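Local coordinates for glycosyl hydrolase BlGH5_18 (Bifidobacterium longum subsp. infantis, PDB 7LQX), which probably hydrolyses glycosidic bonds as a family GH5 (subfamily 18) enzyme, with a likely role in breaking down N-glycans, at residues Ala222-Phe236 / Arg270-Leu284. Numbering follows the deposited sequence.
With EDO (1,2-ethanediol), chain D.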
ATOM      1  N   ALA A 222      23.620   9.987  12.327  1.00  7.40           N
ATOM      2  CA  ALA A 222      23.316  10.998  11.327  1.00  7.20           C
ATOM      3  C   ALA A 222      24.564  11.749  10.903  1.00  7.93           C
ATOM      4  O   ALA A 222      24.694  12.130   9.736  1.00  7.63           O
ATOM      5  CB  ALA A 222      22.283  11.985  11.868  1.00  7.96           C
ATOM      6  N   ALA A 223      25.487  11.965  11.831  1.00  7.62           N
ATOM      7  CA  ALA A 223      26.644  12.818  11.598  1.00  8.20           C
ATOM      8  C   ALA A 223      27.912  12.033  11.295  1.00  8.30           C
ATOM      9  O   ALA A 223      28.987  12.633  11.189  1.00  8.71           O
ATOM     10  CB  ALA A 223      26.849  13.755  12.796  1.00  8.66           C
ATOM     11  N   ASN A 224      27.816  10.716  11.138  1.00  7.99           N
ATOM     12  CA  ASN A 224      28.997   9.922  10.814  1.00  8.18           C
ATOM     13  C   ASN A 224      28.770   8.835   9.779  1.00  8.15           C
ATOM     14  O   ASN A 224      29.709   8.515   9.048  1.00 11.95           O
ATOM     15  CB  ASN A 224      29.602   9.299  12.069  1.00  8.41           C
ATOM     16  CG  ASN A 224      30.123  10.343  13.002  1.00  7.70           C
ATOM     17  OD1 ASN A 224      31.245  10.837  12.842  1.00  9.08           O
ATOM     18  ND2 ASN A 224      29.307  10.734  13.954  1.00  8.15           N
ATOM     19  N   LEU A 225      27.585   8.254   9.679  1.00  7.31           N
ATOM     20  CA  LEU A 225      27.331   7.237   8.671  1.00  7.86           C
ATOM     21  C   LEU A 225      26.813   7.904   7.409  1.00  9.11           C
ATOM     22  O   LEU A 225      26.025   8.852   7.475  1.00  7.69           O
ATOM     23  CB  LEU A 225      26.329   6.203   9.181  1.00  8.57           C
ATOM     24  CG  LEU A 225      26.843   5.408  10.383  1.00  9.85           C
ATOM     25  CD1 LEU A 225      25.777   4.416  10.848  1.00 10.66           C
ATOM     26  CD2 LEU A 225      28.156   4.680  10.101  1.00 13.80           C
ATOM     27  N   GLY A 226      27.262   7.411   6.259  1.00  8.64           N
ATOM     28  CA  GLY A 226      26.992   8.074   5.002  1.00  8.17           C
ATOM     29  C   GLY A 226      27.938   9.244   4.811  1.00  8.08           C
ATOM     30  O   GLY A 226      28.672   9.632   5.715  1.00  8.39           O
ATOM     31  N   ASP A 227      27.906   9.836   3.612  1.00  8.51           N
ATOM     32  CA  ASP A 227      28.927  10.809   3.231  1.00  7.89           C
ATOM     33  C   ASP A 227      28.647  12.229   3.698  1.00  9.13           C
ATOM     34  O   ASP A 227      29.586  13.028   3.774  1.00  9.47           O
ATOM     35  CB  ASP A 227      29.083  10.805   1.711  1.00  9.69           C
ATOM     36  CG  ASP A 227      29.705   9.532   1.201  1.00 10.42           C
ATOM     37  OD1 ASP A 227      30.760   9.137   1.731  1.00 12.36           O
ATOM     38  OD2 ASP A 227      29.152   8.920   0.270  1.00 10.94           O
HETATM   39  N   MSE A 228      27.398  12.573   3.991  1.00  8.25           N
HETATM   40  CA  MSE A 228      27.067  13.917   4.443  1.00  7.54           C
HETATM   41  C   MSE A 228      25.941  13.818   5.453  1.00  6.14           C
HETATM   42  O   MSE A 228      25.082  12.946   5.340  1.00  7.37           O
HETATM   43  CB  MSE A 228      26.568  14.788   3.291  1.00  7.55           C
HETATM   44  CG  MSE A 228      27.523  14.923   2.146  1.00  8.14           C
HETATM   45 SE   MSE A 228      27.013  16.285   0.872  1.00 17.28          SE
HETATM   46  CE  MSE A 228      25.693  15.318  -0.096  1.00  9.32           C
ATOM     47  N   THR A 229      25.887  14.755   6.388  1.00  6.64           N
ATOM     48  CA  THR A 229      24.727  14.849   7.256  1.00  7.46           C
ATOM     49  C   THR A 229      23.579  15.441   6.460  1.00  6.69           C
ATOM     50  O   THR A 229      23.742  16.483   5.820  1.00  8.46           O
ATOM     51  CB  THR A 229      25.023  15.778   8.424  1.00  7.18           C
ATOM     52  OG1 THR A 229      26.159  15.279   9.137  1.00  6.91           O
ATOM     53  CG2 THR A 229      23.818  15.871   9.348  1.00  9.16           C
ATOM     54  N   THR A 230      22.418  14.810   6.514  1.00  6.63           N
ATOM     55  CA  THR A 230      21.221  15.397   5.932  1.00  7.17           C
ATOM     56  C   THR A 230      20.373  15.981   7.053  1.00  7.40           C
ATOM     57  O   THR A 230      20.233  15.374   8.117  1.00  8.57           O
ATOM     58  CB  THR A 230      20.408  14.367   5.145  1.00  7.58           C
ATOM     59  OG1 THR A 230      19.934  13.350   6.028  1.00  7.30           O
ATOM     60  CG2 THR A 230      21.244  13.732   4.044  1.00  7.20           C
ATOM     61  N   ILE A 231      19.826  17.167   6.805  0.60  7.62           N
ATOM     62  CA  ILE A 231      18.950  17.863   7.739  0.60  8.23           C
ATOM     63  C   ILE A 231      17.671  18.224   7.007  0.60  7.69           C
ATOM     64  O   ILE A 231      17.711  18.652   5.849  0.60  6.18           O
ATOM     65  CB  ILE A 231      19.636  19.127   8.299  0.60  9.42           C
ATOM     66  CG1 ILE A 231      20.831  18.699   9.154  0.60 14.13           C
ATOM     67  CG2 ILE A 231      18.650  19.981   9.086  0.60  8.25           C
ATOM     68  CD1 ILE A 231      21.670  19.819   9.638  0.60 17.17           C
ATOM     69  N   HIS A 232      16.536  18.046   7.682  1.00  7.03           N
ATOM     70  CA  HIS A 232      15.235  18.462   7.168  1.00  6.69           C
ATOM     71  C   HIS A 232      14.685  19.434   8.201  1.00  7.74           C
ATOM     72  O   HIS A 232      14.296  19.014   9.296  1.00  9.15           O
ATOM     73  CB  HIS A 232      14.277  17.285   7.005  1.00  8.50           C
ATOM     74  CG  HIS A 232      14.681  16.313   5.944  1.00  6.80           C
ATOM     75  ND1 HIS A 232      13.905  15.223   5.620  1.00  6.94           N
ATOM     76  CD2 HIS A 232      15.773  16.249   5.149  1.00  7.23           C
ATOM     77  CE1 HIS A 232      14.491  14.539   4.656  1.00  7.42           C
ATOM     78  NE2 HIS A 232      15.638  15.127   4.369  1.00  7.46           N
ATOM     79  N   SER A 233      14.658  20.722   7.868  1.00  6.10           N
ATOM     80  CA  SER A 233      14.354  21.778   8.831  1.00  5.82           C
ATOM     81  C   SER A 233      12.927  22.270   8.634  1.00  6.07           C
ATOM     82  O   SER A 233      12.618  22.900   7.617  1.00  6.44           O
ATOM     83  CB  SER A 233      15.346  22.925   8.678  1.00  7.27           C
ATOM     84  OG  SER A 233      15.073  23.935   9.621  1.00  7.04           O
ATOM     85  N   TRP A 234      12.079  22.044   9.646  1.00  6.53           N
ATOM     86  CA  TRP A 234      10.642  22.308   9.574  1.00  6.40           C
ATOM     87  C   TRP A 234      10.177  23.040  10.826  1.00  6.00           C
ATOM     88  O   TRP A 234      10.048  22.437  11.897  1.00  7.64           O
ATOM     89  CB  TRP A 234       9.872  21.007   9.373  1.00  7.00           C
ATOM     90  CG  TRP A 234      10.067  20.475   8.004  1.00  7.23           C
ATOM     91  CD1 TRP A 234      10.826  19.399   7.628  1.00  8.80           C
ATOM     92  CD2 TRP A 234       9.532  21.028   6.801  1.00  7.25           C
ATOM     93  NE1 TRP A 234      10.774  19.241   6.263  1.00  8.20           N
ATOM     94  CE2 TRP A 234       9.985  20.227   5.733  1.00  7.99           C
ATOM     95  CE3 TRP A 234       8.715  22.122   6.522  1.00  7.55           C
ATOM     96  CZ2 TRP A 234       9.632  20.480   4.416  1.00  8.92           C
ATOM     97  CZ3 TRP A 234       8.372  22.372   5.213  1.00  8.76           C
ATOM     98  CH2 TRP A 234       8.831  21.562   4.176  1.00  8.67           C
ATOM     99  N   VAL A 235       9.878  24.335  10.676  1.00  5.80           N
ATOM    100  CA  VAL A 235       9.570  25.193  11.818  1.00  6.47           C
ATOM    101  C   VAL A 235       8.172  24.989  12.374  1.00  8.52           C
ATOM    102  O   VAL A 235       7.829  25.623  13.382  1.00  9.33           O
ATOM    103  CB  VAL A 235       9.844  26.680  11.508  1.00  7.54           C
ATOM    104  CG1 VAL A 235      11.340  26.906  11.294  1.00  9.46           C
ATOM    105  CG2 VAL A 235       9.034  27.164  10.305  1.00  7.59           C
ATOM    106  N   PHE A 236       7.357  24.117  11.770  1.00  6.73           N
ATOM    107  CA  PHE A 236       6.113  23.700  12.410  1.00  8.25           C
ATOM    108  C   PHE A 236       6.337  22.735  13.573  1.00  9.53           C
ATOM    109  O   PHE A 236       5.362  22.282  14.188  1.00 10.09           O
ATOM    110  CB  PHE A 236       5.130  23.092  11.401  1.00  8.26           C
ATOM    111  CG  PHE A 236       5.651  21.900  10.636  1.00  9.68           C
ATOM    112  CD1 PHE A 236       6.084  20.751  11.283  1.00 14.23           C
ATOM    113  CD2 PHE A 236       5.665  21.919   9.255  1.00 11.16           C
ATOM    114  CE1 PHE A 236       6.538  19.663  10.560  1.00 12.77           C
ATOM    115  CE2 PHE A 236       6.108  20.827   8.532  1.00 11.49           C
ATOM    116  CZ  PHE A 236       6.536  19.702   9.182  1.00 11.31           C
ATOM    117  N   ARG A 270      33.107  17.315   7.548  1.00  8.24           N
ATOM    118  CA  ARG A 270      31.937  16.640   7.001  1.00  8.11           C
ATOM    119  C   ARG A 270      30.936  17.647   6.445  1.00  7.92           C
ATOM    120  O   ARG A 270      30.563  18.598   7.147  1.00  8.36           O
ATOM    121  CB  ARG A 270      31.270  15.812   8.087  1.00  7.03           C
ATOM    122  CG  ARG A 270      30.023  15.095   7.596  1.00  8.13           C
ATOM    123  CD  ARG A 270      29.447  14.278   8.712  1.00  7.23           C
ATOM    124  NE  ARG A 270      28.213  13.543   8.420  1.00  7.13           N
ATOM    125  CZ  ARG A 270      28.159  12.313   7.919  1.00  7.08           C
ATOM    126  NH1 ARG A 270      29.272  11.689   7.563  1.00  8.91           N
ATOM    127  NH2 ARG A 270      26.979  11.718   7.751  1.00  7.84           N
ATOM    128  N   PRO A 271      30.475  17.478   5.207  1.00  6.90           N
ATOM    129  CA  PRO A 271      29.453  18.389   4.678  1.00  7.35           C
ATOM    130  C   PRO A 271      28.112  18.190   5.362  1.00  7.54           C
ATOM    131  O   PRO A 271      27.729  17.074   5.718  1.00  7.69           O
ATOM    132  CB  PRO A 271      29.367  18.016   3.189  1.00 10.00           C
ATOM    133  CG  PRO A 271      30.635  17.242   2.897  1.00  9.64           C
ATOM    134  CD  PRO A 271      30.931  16.521   4.184  1.00  8.80           C
ATOM    135  N   VAL A 272      27.401  19.301   5.529  1.00  7.78           N
ATOM    136  CA  VAL A 272      26.023  19.318   5.999  1.00  6.44           C
ATOM    137  C   VAL A 272      25.134  19.706   4.823  1.00  7.47           C
ATOM    138  O   VAL A 272      25.268  20.801   4.271  1.00  7.03           O
ATOM    139  CB  VAL A 272      25.835  20.312   7.154  1.00  7.50           C
ATOM    140  CG1 VAL A 272      24.376  20.344   7.569  1.00  9.10           C
ATOM    141  CG2 VAL A 272      26.712  19.939   8.330  1.00  9.31           C
ATOM    142  N   TRP A 273      24.207  18.829   4.453  1.00  6.30           N
ATOM    143  CA  TRP A 273      23.246  19.104   3.392  1.00  6.29           C
ATOM    144  C   TRP A 273      21.911  19.454   4.043  1.00  5.58           C
ATOM    145  O   TRP A 273      21.295  18.609   4.690  1.00  6.26           O
ATOM    146  CB  TRP A 273      23.112  17.874   2.493  1.00  6.37           C
ATOM    147  CG  TRP A 273      22.213  18.083   1.311  1.00  6.62           C
ATOM    148  CD1 TRP A 273      21.653  19.253   0.909  1.00  7.18           C
ATOM    149  CD2 TRP A 273      21.781  17.090   0.371  1.00  7.31           C
ATOM    150  NE1 TRP A 273      20.883  19.059  -0.212  1.00  6.57           N
ATOM    151  CE2 TRP A 273      20.960  17.739  -0.573  1.00  6.64           C
ATOM    152  CE3 TRP A 273      22.019  15.723   0.227  1.00  8.45           C
ATOM    153  CZ2 TRP A 273      20.363  17.064  -1.634  1.00  7.36           C
ATOM    154  CZ3 TRP A 273      21.441  15.057  -0.829  1.00  8.33           C
ATOM    155  CH2 TRP A 273      20.615  15.726  -1.748  1.00  8.65           C
ATOM    156  N   LEU A 274      21.496  20.711   3.900  0.60  6.05           N
ATOM    157  CA  LEU A 274      20.130  21.122   4.216  0.60  5.76           C
ATOM    158  C   LEU A 274      19.261  20.557   3.099  0.60  6.59           C
ATOM    159  O   LEU A 274      18.934  21.227   2.115  0.60  6.35           O
ATOM    160  CB  LEU A 274      20.060  22.631   4.293  0.60  7.66           C
ATOM    161  CG  LEU A 274      18.763  23.213   4.834  0.60  6.78           C
ATOM    162  CD1 LEU A 274      18.324  22.577   6.131  0.60  5.74           C
ATOM    163  CD2 LEU A 274      18.963  24.718   5.016  0.60  7.12           C
ATOM    164  N   GLN A 275      18.930  19.269   3.249  1.00  5.62           N
ATOM    165  CA  GLN A 275      18.291  18.492   2.193  1.00  6.30           C
ATOM    166  C   GLN A 275      16.809  18.793   2.073  1.00  6.54           C
ATOM    167  O   GLN A 275      16.234  18.568   1.001  1.00  6.54           O
ATOM    168  CB  GLN A 275      18.563  17.006   2.469  1.00  5.97           C
ATOM    169  CG  GLN A 275      18.098  16.063   1.384  1.00  7.96           C
ATOM    170  CD  GLN A 275      18.311  14.600   1.728  1.00  7.41           C
ATOM    171  OE1 GLN A 275      19.012  13.866   1.013  1.00 10.32           O
ATOM    172  NE2 GLN A 275      17.724  14.169   2.807  1.00  5.32           N
ATOM    173  N   GLU A 276      16.190  19.307   3.133  1.00  5.77           N
ATOM    174  CA  GLU A 276      14.880  19.910   3.032  1.00  5.88           C
ATOM    175  C   GLU A 276      14.812  21.157   3.889  1.00  7.48           C
ATOM    176  O   GLU A 276      15.218  21.139   5.053  1.00  7.87           O
ATOM    177  CB  GLU A 276      13.750  19.008   3.550  1.00  7.39           C
ATOM    178  CG  GLU A 276      13.546  17.759   2.767  1.00  7.38           C
ATOM    179  CD  GLU A 276      12.454  16.884   3.316  1.00  6.75           C
ATOM    180  OE1 GLU A 276      11.750  17.280   4.277  1.00  8.22           O
ATOM    181  OE2 GLU A 276      12.339  15.758   2.789  1.00  7.76           O
ATOM    182  N   VAL A 277      14.264  22.216   3.319  0.56  6.85           N
ATOM    183  CA  VAL A 277      13.809  23.369   4.083  0.56  7.59           C
ATOM    184  C   VAL A 277      12.626  23.936   3.322  0.56  6.55           C
ATOM    185  O   VAL A 277      12.697  24.117   2.102  0.56  8.79           O
ATOM    186  CB  VAL A 277      14.931  24.403   4.286  0.56  9.58           C
ATOM    187  CG1 VAL A 277      15.563  24.744   2.964  0.56  9.23           C
ATOM    188  CG2 VAL A 277      14.391  25.645   4.987  0.56  9.17           C
ATOM    189  N   GLY A 278      11.524  24.170   4.021  1.00  7.25           N
ATOM    190  CA  GLY A 278      10.333  24.743   3.428  1.00  7.14           C
ATOM    191  C   GLY A 278       9.744  25.808   4.327  1.00  7.65           C
ATOM    192  O   GLY A 278      10.216  26.033   5.441  1.00  8.00           O
ATOM    193  N   ALA A 279       8.696  26.465   3.827  1.00  7.41           N
ATOM    194  CA  ALA A 279       8.069  27.601   4.504  1.00  7.23           C
ATOM    195  C   ALA A 279       6.625  27.229   4.814  1.00  7.47           C
ATOM    196  O   ALA A 279       5.705  27.621   4.083  1.00  8.00           O
ATOM    197  CB  ALA A 279       8.137  28.853   3.633  1.00  7.29           C
ATOM    198  N   PRO A 280       6.383  26.485   5.892  1.00  6.69           N
ATOM    199  CA  PRO A 280       5.068  25.842   6.065  1.00  7.70           C
ATOM    200  C   PRO A 280       3.988  26.807   6.538  1.00  7.62           C
ATOM    201  O   PRO A 280       4.108  27.447   7.587  1.00  8.46           O
ATOM    202  CB  PRO A 280       5.341  24.754   7.114  1.00  8.12           C
ATOM    203  CG  PRO A 280       6.486  25.301   7.894  1.00  8.74           C
ATOM    204  CD  PRO A 280       7.353  26.030   6.905  1.00  8.10           C
ATOM    205  N   GLN A 281       2.885  26.847   5.793  1.00  7.83           N
ATOM    206  CA  GLN A 281       1.821  27.810   6.066  1.00  8.45           C
ATOM    207  C   GLN A 281       0.840  27.350   7.129  1.00  8.55           C
ATOM    208  O   GLN A 281      -0.146  28.053   7.364  1.00 11.35           O
ATOM    209  CB  GLN A 281       1.117  28.220   4.768  1.00 10.28           C
ATOM    210  CG  GLN A 281       2.036  29.095   3.921  1.00  9.24           C
ATOM    211  CD  GLN A 281       1.558  29.319   2.510  1.00 10.49           C
ATOM    212  OE1 GLN A 281       2.355  29.329   1.573  1.00 11.94           O
ATOM    213  NE2 GLN A 281       0.260  29.506   2.346  1.00 11.68           N
ATOM    214  N   ASN A 282       1.069  26.218   7.794  1.00  9.22           N
ATOM    215  CA  ASN A 282       0.341  25.949   9.029  1.00  9.36           C
ATOM    216  C   ASN A 282       0.835  26.828  10.169  1.00 11.79           C
ATOM    217  O   ASN A 282       0.116  27.003  11.158  1.00 13.00           O
ATOM    218  CB  ASN A 282       0.385  24.464   9.407  1.00 10.98           C
ATOM    219  CG  ASN A 282       1.794  23.901   9.506  1.00 11.28           C
ATOM    220  OD1 ASN A 282       2.779  24.555   9.171  1.00 10.30           O
ATOM    221  ND2 ASN A 282       1.888  22.660   9.964  1.00 13.08           N
ATOM    222  N   VAL A 283       2.027  27.408  10.034  1.00  9.16           N
ATOM    223  CA  VAL A 283       2.566  28.311  11.047  1.00  9.76           C
ATOM    224  C   VAL A 283       3.000  29.660  10.489  1.00 10.37           C
ATOM    225  O   VAL A 283       3.025  30.648  11.247  1.00 13.97           O
ATOM    226  CB  VAL A 283       3.715  27.655  11.848  1.00 10.25           C
ATOM    227  CG1 VAL A 283       3.178  26.465  12.652  1.00 11.71           C
ATOM    228  CG2 VAL A 283       4.853  27.236  10.939  1.00  9.68           C
ATOM    229  N   LEU A 284       3.334  29.768   9.203  1.00  9.28           N
ATOM    230  CA  LEU A 284       3.707  31.029   8.580  1.00 11.25           C
ATOM    231  C   LEU A 284       2.582  31.543   7.689  1.00 11.55           C
ATOM    232  O   LEU A 284       1.770  30.772   7.177  1.00 12.20           O
ATOM    233  CB  LEU A 284       4.947  30.849   7.702  1.00 11.22           C
ATOM    234  CG  LEU A 284       6.136  30.163   8.358  1.00 10.21           C
ATOM    235  CD1 LEU A 284       7.268  30.003   7.319  1.00 11.19           C
ATOM    236  CD2 LEU A 284       6.627  30.867   9.616  1.00 12.96           C
TER
HETATM  237  C1  EDO D 503       9.145  15.677   3.306  1.00 13.20           C
HETATM  238  O1  EDO D 503      10.156  14.826   3.849  1.00  8.76           O
HETATM  239  C2  EDO D 503       8.091  14.799   2.638  1.00 13.89           C
HETATM  240  O2  EDO D 503       7.562  13.898   3.624  1.00 13.42           O
HETATM  241  O   HOH W   1      11.141  25.232   7.935  1.00  7.55           O
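Glu276 stacks over one face of the His232 imidazole, the two standing on adjacent parallel strands, 272-277 and 229-233, in the (beta/alpha)8 barrel of this GH5 enzyme. The carboxylate lies almost flat over the ring (planes 14° apart), and its CG makes a CH-pi contact 3.5 Å from the ring centroid. At the ring edge His232 NE2 accepts from Gln275 NE2 at 2.8 Å, and ND1 is hydrogen-bonded to Glu163. A long, flexible amide suits this place because it can donate in the imidazole plane. Trp234 NE1 lies nearly along the C-O axis of Glu276 OE1, 3.0 Å away, while OE2 bonds the ethanediol and pairs with Arg64. The Trp234 ring lies over Gly278, where a CB would have no place.

Packing is tight at the other end too. Arg270, with CG anti to the backbone N (chi1 179°) and the chain extended to NE, reaches the last part of helix 219-224 and the loop that follows. Its NE gives a straight bond to Thr229 OG1 (2.8 Å, 160°) in the guanidinium plane, and its NH groups grip the carbonyls of Leu225, Gly226 and, tilted from that plane, Ala222; arginine suits because NE, NH1 and NH2 donate several ways at once. Gly226, with positive phi, suits the turn. Behind the strands, branched Ile231 and Val272 pack together under helix 248-264.

Beyond the strands the contact loosens. One water bridges Ser233 O, Val235 N and Gly278 O, and Phe236, partly exposed, meets Pro280 CB with its ring edge (CD2, 3.6 Å) near exposed Asn282.

Glu276 ends the seventh barrel strand, where GH5 enzymes carry their nucleophile, consistent with that role; the ethanediol, probably from the crystallisation liquor, may mark the sugar-binding pocket.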